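Local coordinates for outer membrane lipoprotein carrier protein LolA (Thermus thermophilus, PDB 2YZY) that is not functionally characterised but has a LolA-like fold and probably carries lipoproteins toward the outer membrane, at residues Trp131-Arg136 with Met146-Leu151; Pro22-Val27 with Thr181-Ala186; Glu39-Val44 with Glu56-Gly61. One frame throughout, in Å; residues are numbered along the deposited sequence.

Contact 1: Trp131-Arg136 with Met146-Leu151; sequences WKLVGR and MELYIL. With MPD ((4S)-2-methyl-2,4-pentanediol), chain C.
K132 and Y149 lie side by side on one face of an antiparallel beta hairpin, strands 128-136 and 145-151, part of the LolA-like fold. Six backbone hydrogen bonds in the W131-I150, L133-L148 and G135-M146 pairs fix the register, and the short strand axes run at 157° to each other. The K132 chain, extended beyond CG, points the same way as the tyrosine, and its CG touches ring atom CE1 of Y149 at 3.5 Å. CG of Y149 is anti to its carbonyl carbon (chi1 -62°), which turns the ring back along its own strand toward E147; there the hydroxyl donates to E147 OE1 at 2.6 Å, from well above the carboxylate plane. A phenylalanine at Y149 would keep the ring against K132 but would probably leave OE1 of E147 without this donor and its carboxylate freer to turn.

The other face is apolar and packs under helix 7-18, where I11 meets W131, L133 and I150. CG2 of I150 comes in plane to the edge of the W131 indole, 3.8 Å from CE3, while L133 and L148 run alongside each other, with L133 CD1 and L148 CD2 4.1 Å apart.

Near the end of K132, the opposite charges of K132 and E147 stop short of a salt bridge, and NZ has its own salt bridge to E120. A 2-methyl-2,4-pentanediol molecule, probably from the crystallisation liquor, links the pair: K132 NZ donates to its O2 at 2.8 Å and to its O4, and O2 in turn donates to E147 OE2 at 2.6 Å.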
loop_
_atom_site.group_PDB
_atom_site.type_symbol
_atom_site.label_atom_id
_atom_site.label_comp_id
_atom_site.label_asym_id
_atom_site.label_seq_id
_atom_site.Cartn_x
_atom_site.Cartn_y
_atom_site.Cartn_z
ATOM N N TRP A 131 11.247 -9.596 -9.305
ATOM C CA TRP A 131 12.204 -10.011 -8.292
ATOM C C TRP A 131 11.392 -10.451 -7.086
ATOM O O TRP A 131 10.392 -9.815 -6.744
ATOM C CB TRP A 131 13.091 -8.844 -7.855
ATOM C CG TRP A 131 14.111 -8.409 -8.847
ATOM C CD1 TRP A 131 15.171 -9.135 -9.311
ATOM C CD2 TRP A 131 14.212 -7.116 -9.455
ATOM N NE1 TRP A 131 15.929 -8.372 -10.166
ATOM C CE2 TRP A 131 15.365 -7.128 -10.273
ATOM C CE3 TRP A 131 13.444 -5.946 -9.385
ATOM C CZ2 TRP A 131 15.768 -6.014 -11.018
ATOM C CZ3 TRP A 131 13.846 -4.836 -10.127
ATOM C CH2 TRP A 131 14.999 -4.881 -10.933
ATOM N N LYS A 132 11.806 -11.542 -6.453
ATOM C CA LYS A 132 11.130 -12.018 -5.255
ATOM C C LYS A 132 12.045 -11.725 -4.072
ATOM O O LYS A 132 13.136 -12.290 -3.971
ATOM C CB LYS A 132 10.860 -13.526 -5.316
ATOM C CG LYS A 132 10.239 -14.081 -4.025
ATOM C CD LYS A 132 10.194 -15.609 -4.013
ATOM C CE LYS A 132 9.631 -16.137 -2.699
ATOM N NZ LYS A 132 9.922 -17.593 -2.513
ATOM N N LEU A 133 11.616 -10.823 -3.197
ATOM C CA LEU A 133 12.398 -10.484 -2.018
ATOM C C LEU A 133 11.779 -11.204 -0.828
ATOM O O LEU A 133 10.560 -11.339 -0.739
ATOM C CB LEU A 133 12.380 -8.974 -1.769
ATOM C CG LEU A 133 12.831 -8.043 -2.899
ATOM C CD1 LEU A 133 12.764 -6.599 -2.406
ATOM C CD2 LEU A 133 14.243 -8.391 -3.338
ATOM N N VAL A 134 12.622 -11.680 0.080
ATOM C CA VAL A 134 12.137 -12.385 1.254
ATOM C C VAL A 134 12.823 -11.853 2.504
ATOM O O VAL A 134 13.967 -11.408 2.451
ATOM C CB VAL A 134 12.384 -13.908 1.132
ATOM C CG1 VAL A 134 11.578 -14.467 -0.028
ATOM C CG2 VAL A 134 13.863 -14.188 0.917
ATOM N N GLY A 135 12.113 -11.892 3.626
ATOM C CA GLY A 135 12.686 -11.405 4.868
ATOM C C GLY A 135 11.973 -11.942 6.091
ATOM O O GLY A 135 10.766 -12.172 6.068
ATOM N N ARG A 136 12.728 -12.144 7.165
ATOM C CA ARG A 136 12.164 -12.656 8.406
ATOM C C ARG A 136 11.782 -11.493 9.313
ATOM O O ARG A 136 12.369 -10.415 9.232
ATOM C CB ARG A 136 13.184 -13.552 9.113
ATOM C CG ARG A 136 12.623 -14.328 10.291
ATOM C CD ARG A 136 13.692 -15.166 10.988
ATOM N NE ARG A 136 14.375 -16.084 10.076
ATOM C CZ ARG A 136 15.404 -15.750 9.303
ATOM N NH1 ARG A 136 15.884 -14.513 9.323
ATOM N NH2 ARG A 136 15.953 -16.655 8.504
ATOM N N MET A 146 7.898 -12.407 5.253
ATOM C CA MET A 146 7.140 -11.829 4.157
ATOM C C MET A 146 7.833 -12.000 2.818
ATOM O O MET A 146 9.045 -12.220 2.742
ATOM C CB MET A 146 6.897 -10.339 4.404
ATOM C CG MET A 146 8.128 -9.468 4.218
ATOM S SD MET A 146 7.771 -7.706 4.385
ATOM C CE MET A 146 7.059 -7.341 2.797
ATOM N N GLU A 147 7.033 -11.907 1.764
ATOM C CA GLU A 147 7.518 -11.996 0.397
ATOM C C GLU A 147 7.094 -10.688 -0.251
ATOM O O GLU A 147 5.954 -10.251 -0.082
ATOM C CB GLU A 147 6.862 -13.169 -0.340
ATOM C CG GLU A 147 7.126 -14.532 0.288
ATOM C CD GLU A 147 6.353 -15.653 -0.383
ATOM O OE1 GLU A 147 5.514 -15.371 -1.266
ATOM O OE2 GLU A 147 6.580 -16.827 -0.020
ATOM N N LEU A 148 8.013 -10.054 -0.969
ATOM C CA LEU A 148 7.723 -8.808 -1.667
ATOM C C LEU A 148 8.146 -9.005 -3.115
ATOM O O LEU A 148 9.306 -9.301 -3.392
ATOM C CB LEU A 148 8.502 -7.639 -1.051
ATOM C CG LEU A 148 8.374 -6.288 -1.773
ATOM C CD1 LEU A 148 6.907 -5.879 -1.861
ATOM C CD2 LEU A 148 9.172 -5.223 -1.032
ATOM N N TYR A 149 7.198 -8.854 -4.032
ATOM C CA TYR A 149 7.465 -9.030 -5.456
ATOM C C TYR A 149 7.536 -7.683 -6.158
ATOM O O TYR A 149 6.614 -6.867 -6.056
ATOM C CB TYR A 149 6.371 -9.905 -6.070
ATOM C CG TYR A 149 6.336 -11.294 -5.477
ATOM C CD1 TYR A 149 7.095 -12.326 -6.027
ATOM C CD2 TYR A 149 5.578 -11.569 -4.341
ATOM C CE1 TYR A 149 7.098 -13.601 -5.459
ATOM C CE2 TYR A 149 5.573 -12.838 -3.765
ATOM C CZ TYR A 149 6.337 -13.848 -4.331
ATOM O OH TYR A 149 6.339 -15.103 -3.767
ATOM N N ILE A 150 8.640 -7.463 -6.869
ATOM C CA ILE A 150 8.885 -6.211 -7.581
ATOM C C ILE A 150 9.048 -6.436 -9.082
ATOM O O ILE A 150 9.901 -7.217 -9.513
ATOM C CB ILE A 150 10.177 -5.532 -7.062
ATOM C CG1 ILE A 150 10.100 -5.336 -5.542
ATOM C CG2 ILE A 150 10.404 -4.207 -7.790
ATOM C CD1 ILE A 150 8.955 -4.442 -5.074
ATOM N N LEU A 151 8.229 -5.749 -9.877
ATOM C CA LEU A 151 8.302 -5.857 -11.333
ATOM C C LEU A 151 9.686 -5.363 -11.768
ATOM O O LEU A 151 10.134 -4.305 -11.334
ATOM C CB LEU A 151 7.208 -4.997 -11.979
ATOM C CG LEU A 151 7.105 -5.012 -13.509
ATOM C CD1 LEU A 151 6.758 -6.407 -13.991
ATOM C CD2 LEU A 151 6.034 -4.026 -13.959
HETATM C C1 MPD C . 8.490 -19.177 2.085
HETATM C C2 MPD C . 9.463 -18.147 1.503
HETATM O O2 MPD C . 9.041 -17.777 0.187
HETATM C CM MPD C . 9.495 -16.912 2.399
HETATM C C3 MPD C . 10.869 -18.749 1.425
HETATM C C4 MPD C . 11.293 -19.979 0.618
HETATM O O4 MPD C . 11.280 -19.669 -0.777
HETATM C C5 MPD C . 12.697 -20.411 1.040
#

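Contact 2: Pro22-Val27 with Thr181-Ala186; sequences PWQATV and TNLTEA
P22 and T181 are joined by one backbone hydrogen bond, T181 N to P22 O, 3.0 Å long and nearly straight at the hydrogen (170°), although the donor stands 48° out of the carbonyl plane. The prolyl ring lies against the extended T181-L183 backbone: P22 CB lies 3.2 Å from T181 O, and the same CB meets L183 CD1 at 4.4 Å.

Q24 and T181 cross at about a right angle. CG of Q24 sits between its backbone N and carbonyl carbon (chi1 51°), a torsion that carries the otherwise extended chain over the threonine, where OE1 comes within 3.4 Å of the T181 methyl CG2. OE1 also touches L183 CD2, so two methyls press on one side of the amide oxygen. A water donates to Q24 OE1 at 2.6 Å and is hydrogen-bonded to T181 OG1 at 2.8 Å. The other leucine methyl, CD1, rests 3.7 Å from W23 O.

Further on, T184 stands at the N-cap of helix 185-188. The contact joins the start of strand 23-30 to the chain just past the end of strand 169-180, on its way to that short helix; the two strands are antiparallel neighbours in the LolA-like fold.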
loop_
_atom_site.group_PDB
_atom_site.type_symbol
_atom_site.label_atom_id
_atom_site.label_comp_id
_atom_site.label_asym_id
_atom_site.label_seq_id
_atom_site.Cartn_x
_atom_site.Cartn_y
_atom_site.Cartn_z
ATOM N N PRO A 22 3.614 11.284 -9.514
ATOM C CA PRO A 22 2.294 10.809 -9.088
ATOM C C PRO A 22 1.820 9.512 -9.734
ATOM O O PRO A 22 2.040 9.266 -10.922
ATOM C CB PRO A 22 1.373 11.982 -9.425
ATOM C CG PRO A 22 2.282 13.165 -9.350
ATOM C CD PRO A 22 3.536 12.669 -10.011
ATOM N N TRP A 23 1.161 8.684 -8.934
ATOM C CA TRP A 23 0.638 7.425 -9.431
ATOM C C TRP A 23 -0.537 6.964 -8.585
ATOM O O TRP A 23 -0.765 7.468 -7.486
ATOM C CB TRP A 23 1.733 6.342 -9.444
ATOM C CG TRP A 23 2.372 6.068 -8.106
ATOM C CD1 TRP A 23 3.497 6.655 -7.593
ATOM C CD2 TRP A 23 1.898 5.164 -7.098
ATOM N NE1 TRP A 23 3.750 6.174 -6.328
ATOM C CE2 TRP A 23 2.783 5.260 -5.998
ATOM C CE3 TRP A 23 0.809 4.285 -7.016
ATOM C CZ2 TRP A 23 2.610 4.512 -4.829
ATOM C CZ3 TRP A 23 0.637 3.540 -5.852
ATOM C CH2 TRP A 23 1.536 3.661 -4.774
ATOM N N GLN A 24 -1.295 6.019 -9.125
ATOM C CA GLN A 24 -2.427 5.453 -8.418
ATOM C C GLN A 24 -2.488 3.978 -8.758
ATOM O O GLN A 24 -1.912 3.534 -9.761
ATOM C CB GLN A 24 -3.735 6.182 -8.773
ATOM C CG GLN A 24 -4.046 6.360 -10.248
ATOM C CD GLN A 24 -5.185 7.355 -10.469
ATOM O OE1 GLN A 24 -5.146 8.475 -9.968
ATOM N NE2 GLN A 24 -6.197 6.947 -11.219
ATOM N N ALA A 25 -3.158 3.210 -7.907
ATOM C CA ALA A 25 -3.247 1.777 -8.117
ATOM C C ALA A 25 -4.443 1.174 -7.410
ATOM O O ALA A 25 -5.126 1.834 -6.625
ATOM C CB ALA A 25 -1.969 1.107 -7.617
ATOM N N THR A 26 -4.695 -0.092 -7.714
ATOM C CA THR A 26 -5.778 -0.833 -7.094
ATOM C C THR A 26 -5.125 -1.994 -6.365
ATOM O O THR A 26 -4.328 -2.728 -6.950
ATOM C CB THR A 26 -6.750 -1.381 -8.146
ATOM O OG1 THR A 26 -7.320 -0.286 -8.871
ATOM C CG2 THR A 26 -7.868 -2.199 -7.480
ATOM N N VAL A 27 -5.450 -2.145 -5.086
ATOM C CA VAL A 27 -4.893 -3.227 -4.284
ATOM C C VAL A 27 -6.021 -4.182 -3.927
ATOM O O VAL A 27 -7.077 -3.760 -3.458
ATOM C CB VAL A 27 -4.233 -2.690 -2.989
ATOM C CG1 VAL A 27 -3.731 -3.855 -2.140
ATOM C CG2 VAL A 27 -3.063 -1.765 -3.337
ATOM N N THR A 181 -0.014 9.145 -13.173
ATOM C CA THR A 181 -0.978 10.182 -13.488
ATOM C C THR A 181 -0.564 11.509 -12.871
ATOM O O THR A 181 0.597 11.710 -12.520
ATOM C CB THR A 181 -2.360 9.765 -12.939
ATOM O OG1 THR A 181 -3.344 10.749 -13.274
ATOM C CG2 THR A 181 -2.292 9.600 -11.422
ATOM N N ASN A 182 -1.515 12.429 -12.784
ATOM C CA ASN A 182 -1.262 13.707 -12.152
ATOM C C ASN A 182 -2.321 13.842 -11.070
ATOM O O ASN A 182 -3.490 13.528 -11.292
ATOM C CB ASN A 182 -1.371 14.864 -13.145
ATOM C CG ASN A 182 -1.014 16.193 -12.511
ATOM O OD1 ASN A 182 -0.107 16.266 -11.677
ATOM N ND2 ASN A 182 -1.712 17.252 -12.905
ATOM N N LEU A 183 -1.907 14.296 -9.896
ATOM C CA LEU A 183 -2.824 14.451 -8.777
ATOM C C LEU A 183 -2.533 15.760 -8.077
ATOM O O LEU A 183 -1.422 16.293 -8.178
ATOM C CB LEU A 183 -2.649 13.289 -7.796
ATOM C CG LEU A 183 -2.912 11.892 -8.357
ATOM C CD1 LEU A 183 -2.323 10.837 -7.423
ATOM C CD2 LEU A 183 -4.414 11.682 -8.537
ATOM N N THR A 184 -3.525 16.273 -7.360
ATOM C CA THR A 184 -3.367 17.529 -6.643
ATOM C C THR A 184 -3.751 17.388 -5.178
ATOM O O THR A 184 -4.419 16.431 -4.782
ATOM C CB THR A 184 -4.249 18.628 -7.247
ATOM O OG1 THR A 184 -5.630 18.290 -7.047
ATOM C CG2 THR A 184 -3.970 18.783 -8.737
ATOM N N GLU A 185 -3.333 18.356 -4.370
ATOM C CA GLU A 185 -3.663 18.328 -2.956
ATOM C C GLU A 185 -5.173 18.470 -2.769
ATOM O O GLU A 185 -5.746 17.880 -1.857
ATOM C CB GLU A 185 -2.928 19.447 -2.205
ATOM C CG GLU A 185 -3.229 20.856 -2.684
ATOM C CD GLU A 185 -2.595 21.911 -1.793
ATOM O OE1 GLU A 185 -1.367 21.844 -1.576
ATOM O OE2 GLU A 185 -3.323 22.807 -1.310
ATOM N N ALA A 186 -5.822 19.241 -3.638
ATOM C CA ALA A 186 -7.265 19.427 -3.539
ATOM C C ALA A 186 -7.966 18.080 -3.661
ATOM O O ALA A 186 -8.975 17.828 -2.999
ATOM C CB ALA A 186 -7.757 20.377 -4.630
HETATM O O HOH W 1 -5.728 9.930 -12.097
#

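Contact 3: Glu39-Val44 with Glu56-Gly61; sequences ELLARV and EFLKPG
L41 O is gripped by two consecutive backbone amides, L58 N at 2.7 Å and K59 N at 3.2 Å, both arriving from the same face of its carbonyl plane. Past this doubled donor the pairing shifts by one residue, from L41 opposite K59 to A42 opposite F57, and R43 and E56 continue it with two reciprocal bonds.

Side chains follow the shift. K59, extended beyond CG, crosses L41 obliquely and carries NZ to E39 OE2 in a 3.0 Å salt bridge, met 36° out of the carboxylate plane; Q28 also donates to that oxygen. L58, the extra residue, sets CB against L41 CD2 at 3.9 Å, and its CD1 lies over one face of the R43 guanidinium, 3.6 Å from NH1. A water in the plane of that group accepts from NH1 and donates to E56 OE1, whereas E56 OE2 is salt-bridged to R54 and R190. On the other face of the hairpin, L40 CD1 meets the edge of the F57 ring, 4.0 Å from F57 CD1, and A42 CB packs against the same ring atom.

Beyond K59 a cis peptide precedes P60, where the strand ends. Two successive residues, L58 and K59, opposite the single L41 make a classic beta bulge, here in the antiparallel hairpin of strands 39-47 and 52-59.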
loop_
_atom_site.group_PDB
_atom_site.type_symbol
_atom_site.label_atom_id
_atom_site.label_comp_id
_atom_site.label_asym_id
_atom_site.label_seq_id
_atom_site.Cartn_x
_atom_site.Cartn_y
_atom_site.Cartn_z
ATOM N N GLU A 39 -11.940 -10.296 2.171
ATOM C CA GLU A 39 -11.328 -9.717 0.985
ATOM C C GLU A 39 -11.101 -8.234 1.221
ATOM O O GLU A 39 -11.966 -7.540 1.760
ATOM C CB GLU A 39 -12.225 -9.878 -0.249
ATOM C CG GLU A 39 -11.563 -9.373 -1.536
ATOM C CD GLU A 39 -12.492 -9.343 -2.740
ATOM O OE1 GLU A 39 -13.312 -10.272 -2.895
ATOM O OE2 GLU A 39 -12.387 -8.392 -3.547
ATOM N N LEU A 40 -9.926 -7.757 0.831
ATOM C CA LEU A 40 -9.598 -6.346 0.963
ATOM C C LEU A 40 -9.482 -5.777 -0.446
ATOM O O LEU A 40 -8.848 -6.374 -1.318
ATOM C CB LEU A 40 -8.268 -6.157 1.701
ATOM C CG LEU A 40 -7.814 -4.706 1.896
ATOM C CD1 LEU A 40 -8.740 -4.011 2.877
ATOM C CD2 LEU A 40 -6.385 -4.671 2.416
ATOM N N LEU A 41 -10.119 -4.635 -0.675
ATOM C CA LEU A 41 -10.044 -3.977 -1.973
ATOM C C LEU A 41 -9.936 -2.490 -1.703
ATOM O O LEU A 41 -10.712 -1.941 -0.924
ATOM C CB LEU A 41 -11.285 -4.262 -2.821
ATOM C CG LEU A 41 -11.276 -3.619 -4.217
ATOM C CD1 LEU A 41 -10.139 -4.202 -5.053
ATOM C CD2 LEU A 41 -12.602 -3.871 -4.916
ATOM N N ALA A 42 -8.972 -1.835 -2.339
ATOM C CA ALA A 42 -8.796 -0.410 -2.124
ATOM C C ALA A 42 -8.089 0.261 -3.288
ATOM O O ALA A 42 -7.421 -0.391 -4.087
ATOM C CB ALA A 42 -7.996 -0.184 -0.848
ATOM N N ARG A 43 -8.266 1.572 -3.393
ATOM C CA ARG A 43 -7.576 2.337 -4.420
ATOM C C ARG A 43 -6.525 3.135 -3.662
ATOM O O ARG A 43 -6.775 3.608 -2.554
ATOM C CB ARG A 43 -8.525 3.284 -5.156
ATOM C CG ARG A 43 -9.522 2.593 -6.082
ATOM C CD ARG A 43 -10.214 3.625 -6.967
ATOM N NE ARG A 43 -11.154 3.036 -7.917
ATOM C CZ ARG A 43 -12.456 2.882 -7.695
ATOM N NH1 ARG A 43 -12.993 3.275 -6.544
ATOM N NH2 ARG A 43 -13.227 2.353 -8.636
ATOM N N VAL A 44 -5.346 3.268 -4.254
ATOM C CA VAL A 44 -4.245 3.986 -3.622
ATOM C C VAL A 44 -3.784 5.142 -4.507
ATOM O O VAL A 44 -3.729 5.012 -5.726
ATOM C CB VAL A 44 -3.071 3.023 -3.358
ATOM C CG1 VAL A 44 -1.929 3.758 -2.702
ATOM C CG2 VAL A 44 -3.543 1.859 -2.483
ATOM N N GLU A 56 -8.224 4.494 -0.343
ATOM C CA GLU A 56 -9.686 4.467 -0.295
ATOM C C GLU A 56 -10.152 3.020 -0.299
ATOM O O GLU A 56 -9.832 2.258 -1.207
ATOM C CB GLU A 56 -10.255 5.224 -1.499
ATOM C CG GLU A 56 -9.886 6.708 -1.474
ATOM C CD GLU A 56 -10.369 7.482 -2.682
ATOM O OE1 GLU A 56 -11.148 6.929 -3.488
ATOM O OE2 GLU A 56 -9.969 8.660 -2.816
ATOM N N PHE A 57 -10.919 2.647 0.718
ATOM C CA PHE A 57 -11.384 1.273 0.847
ATOM C C PHE A 57 -12.719 0.968 0.192
ATOM O O PHE A 57 -13.669 1.751 0.282
ATOM C CB PHE A 57 -11.424 0.908 2.330
ATOM C CG PHE A 57 -10.087 1.006 2.997
ATOM C CD1 PHE A 57 -9.197 -0.061 2.956
ATOM C CD2 PHE A 57 -9.693 2.186 3.619
ATOM C CE1 PHE A 57 -7.930 0.048 3.525
ATOM C CE2 PHE A 57 -8.427 2.306 4.191
ATOM C CZ PHE A 57 -7.545 1.233 4.143
ATOM N N LEU A 58 -12.771 -0.191 -0.463
ATOM C CA LEU A 58 -13.968 -0.657 -1.154
ATOM C C LEU A 58 -14.534 -1.948 -0.549
ATOM O O LEU A 58 -15.740 -2.182 -0.597
ATOM C CB LEU A 58 -13.651 -0.864 -2.640
ATOM C CG LEU A 58 -13.319 0.431 -3.391
ATOM C CD1 LEU A 58 -12.734 0.105 -4.757
ATOM C CD2 LEU A 58 -14.572 1.281 -3.529
ATOM N N LYS A 59 -13.656 -2.787 -0.005
ATOM C CA LYS A 59 -14.048 -4.047 0.633
ATOM C C LYS A 59 -13.093 -4.268 1.798
ATOM O O LYS A 59 -11.938 -3.860 1.737
ATOM C CB LYS A 59 -13.915 -5.218 -0.338
ATOM C CG LYS A 59 -14.803 -5.145 -1.561
ATOM C CD LYS A 59 -14.596 -6.396 -2.406
ATOM C CE LYS A 59 -15.357 -6.326 -3.709
ATOM N NZ LYS A 59 -15.098 -7.549 -4.522
ATOM N N PRO A 60 -13.548 -4.939 2.868
ATOM C CA PRO A 60 -14.876 -5.513 3.092
ATOM C C PRO A 60 -15.930 -4.485 3.490
ATOM O O PRO A 60 -15.655 -3.287 3.535
ATOM C CB PRO A 60 -14.613 -6.528 4.191
ATOM C CG PRO A 60 -13.600 -5.832 5.028
ATOM C CD PRO A 60 -12.649 -5.253 3.997
ATOM N N GLY A 61 -17.132 -4.972 3.786
ATOM C CA GLY A 61 -18.225 -4.090 4.161
ATOM C C GLY A 61 -17.926 -3.167 5.325
ATOM O O GLY A 61 -18.419 -2.043 5.367
HETATM O O HOH W 2 -12.437 4.528 -3.987
#

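How the contacts relate
Contacts 1 and 3 each tie together an antiparallel hairpin, whereas contact 2 brings residues more than 150 positions apart to the start of strand 23-30. Contact 1 is mostly buried and regular, with one apolar face under a helix; contacts 2 and 3 lie at the surface, where water bridges, and in contact 3 a salt bridge, join side chains. Contact 2 has a single cross-segment backbone bond, against six in contact 1 and five in the bulged contact 3. Contacts 2 and 3 meet directly, since strands 23-30 and 39-47 are neighbours, with A25 O 2.8 Å from V44 N; contact 1 does not touch the other two, its centre about 23 Å from that of contact 3.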